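Glycoside hydrolase (Streptococcus pneumoniae serotype 4, PDB 6ORH) probably acts as an alpha-L-fucosidase of glycoside hydrolase family 29, removing fucose from host-derived carbohydrate antigens. Local coordinates at residues Pro229-Thr234 with His243-Gly248. The protein carries 2 engineered substitutions. Residues are numbered along the deposited sequence; the frame is centred on the assembly and turned at random.
With FUC (alpha-L-fucopyranose), chain C.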
loop_
_atom_site.group_PDB
_atom_site.type_symbol
_atom_site.label_atom_id
_atom_site.label_comp_id
_atom_site.label_asym_id
_atom_site.label_seq_id
_atom_site.Cartn_x
_atom_site.Cartn_y
_atom_site.Cartn_z
ATOM N N PRO A 229 -16.745 -15.283 -11.345
ATOM C CA PRO A 229 -17.981 -15.025 -10.608
ATOM C C PRO A 229 -18.238 -16.078 -9.535
ATOM O O PRO A 229 -18.896 -15.797 -8.537
ATOM C CB PRO A 229 -19.111 -15.071 -11.643
ATOM C CG PRO A 229 -18.414 -14.853 -12.973
ATOM C CD PRO A 229 -16.989 -15.333 -12.797
ATOM N N ASP A 230 -17.704 -17.290 -9.723
ATOM C CA ASP A 230 -17.931 -18.337 -8.745
ATOM C C ASP A 230 -17.161 -18.133 -7.446
ATOM O O ASP A 230 -17.394 -18.869 -6.468
ATOM C CB ASP A 230 -17.613 -19.703 -9.375
ATOM C CG ASP A 230 -18.736 -20.233 -10.250
ATOM O OD1 ASP A 230 -19.828 -19.618 -10.275
ATOM O OD2 ASP A 230 -18.544 -21.306 -10.856
ATOM N N LYS A 231 -16.273 -17.122 -7.391
ATOM C CA LYS A 231 -15.577 -16.794 -6.167
ATOM C C LYS A 231 -16.059 -15.446 -5.612
ATOM O O LYS A 231 -15.370 -14.842 -4.796
ATOM C CB LYS A 231 -14.069 -16.833 -6.427
ATOM C CG LYS A 231 -13.555 -18.264 -6.629
ATOM C CD LYS A 231 -12.067 -18.447 -6.432
ATOM C CE LYS A 231 -11.333 -17.917 -7.631
ATOM N NZ LYS A 231 -9.876 -18.216 -7.543
ATOM N N LEU A 232 -17.260 -15.023 -6.036
ATOM C CA LEU A 232 -17.873 -13.826 -5.464
ATOM C C LEU A 232 -18.944 -14.250 -4.459
ATOM O O LEU A 232 -18.681 -15.127 -3.631
ATOM C CB LEU A 232 -18.415 -12.968 -6.604
ATOM C CG LEU A 232 -17.347 -12.450 -7.578
ATOM C CD1 LEU A 232 -18.006 -11.601 -8.679
ATOM C CD2 LEU A 232 -16.262 -11.640 -6.857
ATOM N N GLY A 233 -20.117 -13.604 -4.495
ATOM C CA GLY A 233 -21.153 -13.802 -3.476
ATOM C C GLY A 233 -20.881 -12.983 -2.207
ATOM O O GLY A 233 -19.876 -12.284 -2.092
ATOM N N THR A 234 -21.770 -13.076 -1.200
ATOM C CA THR A 234 -21.585 -12.308 0.027
ATOM C C THR A 234 -20.335 -12.704 0.829
ATOM O O THR A 234 -19.825 -11.888 1.593
ATOM C CB THR A 234 -22.856 -12.308 0.899
ATOM O OG1 THR A 234 -23.190 -13.681 1.116
ATOM C CG2 THR A 234 -24.037 -11.684 0.197
ATOM N N HIS A 243 -7.990 -7.019 -4.957
ATOM C CA HIS A 243 -6.892 -7.204 -5.903
ATOM C C HIS A 243 -7.373 -7.809 -7.217
ATOM O O HIS A 243 -6.598 -7.866 -8.179
ATOM C CB HIS A 243 -5.808 -8.131 -5.326
ATOM C CG HIS A 243 -5.148 -7.563 -4.126
ATOM N ND1 HIS A 243 -4.135 -6.613 -4.217
ATOM C CD2 HIS A 243 -5.320 -7.805 -2.793
ATOM C CE1 HIS A 243 -3.718 -6.260 -3.013
ATOM N NE2 HIS A 243 -4.452 -6.965 -2.113
ATOM N N GLY A 244 -8.620 -8.306 -7.237
ATOM C CA GLY A 244 -9.090 -9.129 -8.343
ATOM C C GLY A 244 -8.283 -10.423 -8.492
ATOM O O GLY A 244 -7.581 -10.845 -7.585
ATOM N N ASP A 245 -8.412 -11.016 -9.682
ATOM C CA ASP A 245 -7.949 -12.376 -9.920
ATOM C C ASP A 245 -7.077 -12.372 -11.174
ATOM O O ASP A 245 -7.575 -12.068 -12.267
ATOM C CB ASP A 245 -9.156 -13.264 -10.149
ATOM C CG ASP A 245 -8.863 -14.764 -10.205
ATOM O OD1 ASP A 245 -7.682 -15.141 -10.430
ATOM O OD2 ASP A 245 -9.839 -15.535 -10.024
ATOM N N PRO A 246 -5.775 -12.712 -11.059
ATOM C CA PRO A 246 -4.927 -12.799 -12.239
ATOM C C PRO A 246 -5.471 -13.742 -13.296
ATOM O O PRO A 246 -5.106 -13.628 -14.464
ATOM C CB PRO A 246 -3.597 -13.369 -11.724
ATOM C CG PRO A 246 -3.595 -13.105 -10.259
ATOM C CD PRO A 246 -5.050 -13.044 -9.836
ATOM N N SER A 247 -6.304 -14.718 -12.883
ATOM C CA SER A 247 -6.904 -15.648 -13.815
ATOM C C SER A 247 -8.411 -15.429 -13.892
ATOM O O SER A 247 -9.165 -16.345 -14.190
ATOM C CB SER A 247 -6.600 -17.088 -13.385
ATOM O OG SER A 247 -5.191 -17.329 -13.406
ATOM N N GLY A 248 -8.868 -14.177 -13.703
ATOM C CA GLY A 248 -10.308 -13.940 -13.800
ATOM C C GLY A 248 -10.919 -14.215 -15.181
ATOM O O GLY A 248 -10.249 -14.088 -16.212
HETATM C C1 FUC C . -21.936 -7.271 2.608
HETATM C C2 FUC C . -21.156 -8.600 2.660
HETATM C C3 FUC C . -20.354 -8.649 3.980
HETATM C C4 FUC C . -21.261 -8.503 5.183
HETATM C C5 FUC C . -21.984 -7.171 5.045
HETATM C C6 FUC C . -22.983 -6.892 6.160
HETATM O O2 FUC C . -20.313 -8.656 1.538
HETATM O O3 FUC C . -19.600 -9.865 4.127
HETATM O O4 FUC C . -22.230 -9.566 5.239
HETATM O O5 FUC C . -22.679 -7.202 3.804
#
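K231 and D245 meet across the two loops that flank helix 238-243, with their CA atoms 9.6 Å apart, too far for any backbone pairing, so side chains alone bridge the gap. Both CB atoms point toward the opposite loop. The lysine chain, bent at its third torsion (chi3 -76°), brings CE and NZ to the carboxylate, crossing the aspartate side chain at about a right angle. K231 NZ lies 3.7 Å from D245 OD2, a long salt bridge, not a hydrogen bond, that probably contributes only modest attraction. D245 OD2 has a stronger partner in the hydroxyl of Y240 on the intervening helix; the Y240 side chain is also touched by K231 and L232. The other oxygen serves its own loop: S247 N lies 2.8 Å from D245 OD1, closing an Asx turn, and meets it from above the carboxylate plane, 49° out of it. A type I beta turn from D245 to G248 encloses it, with G248 N bonded to D245 O at 2.9 Å. The pair lies in the alpha-L-fucosidase domain, of TIM-barrel type, where helix 238-243 and its loops connect strand 226-227 to its antiparallel neighbour 250-259. G244, just past the helix, leaves helical geometry with positive phi. At the far end of 229-234 the chain reaches the glycan pocket, where T234 O accepts a hydrogen bond from fucose O3 at 3.3 Å and a weak one from fucose O2.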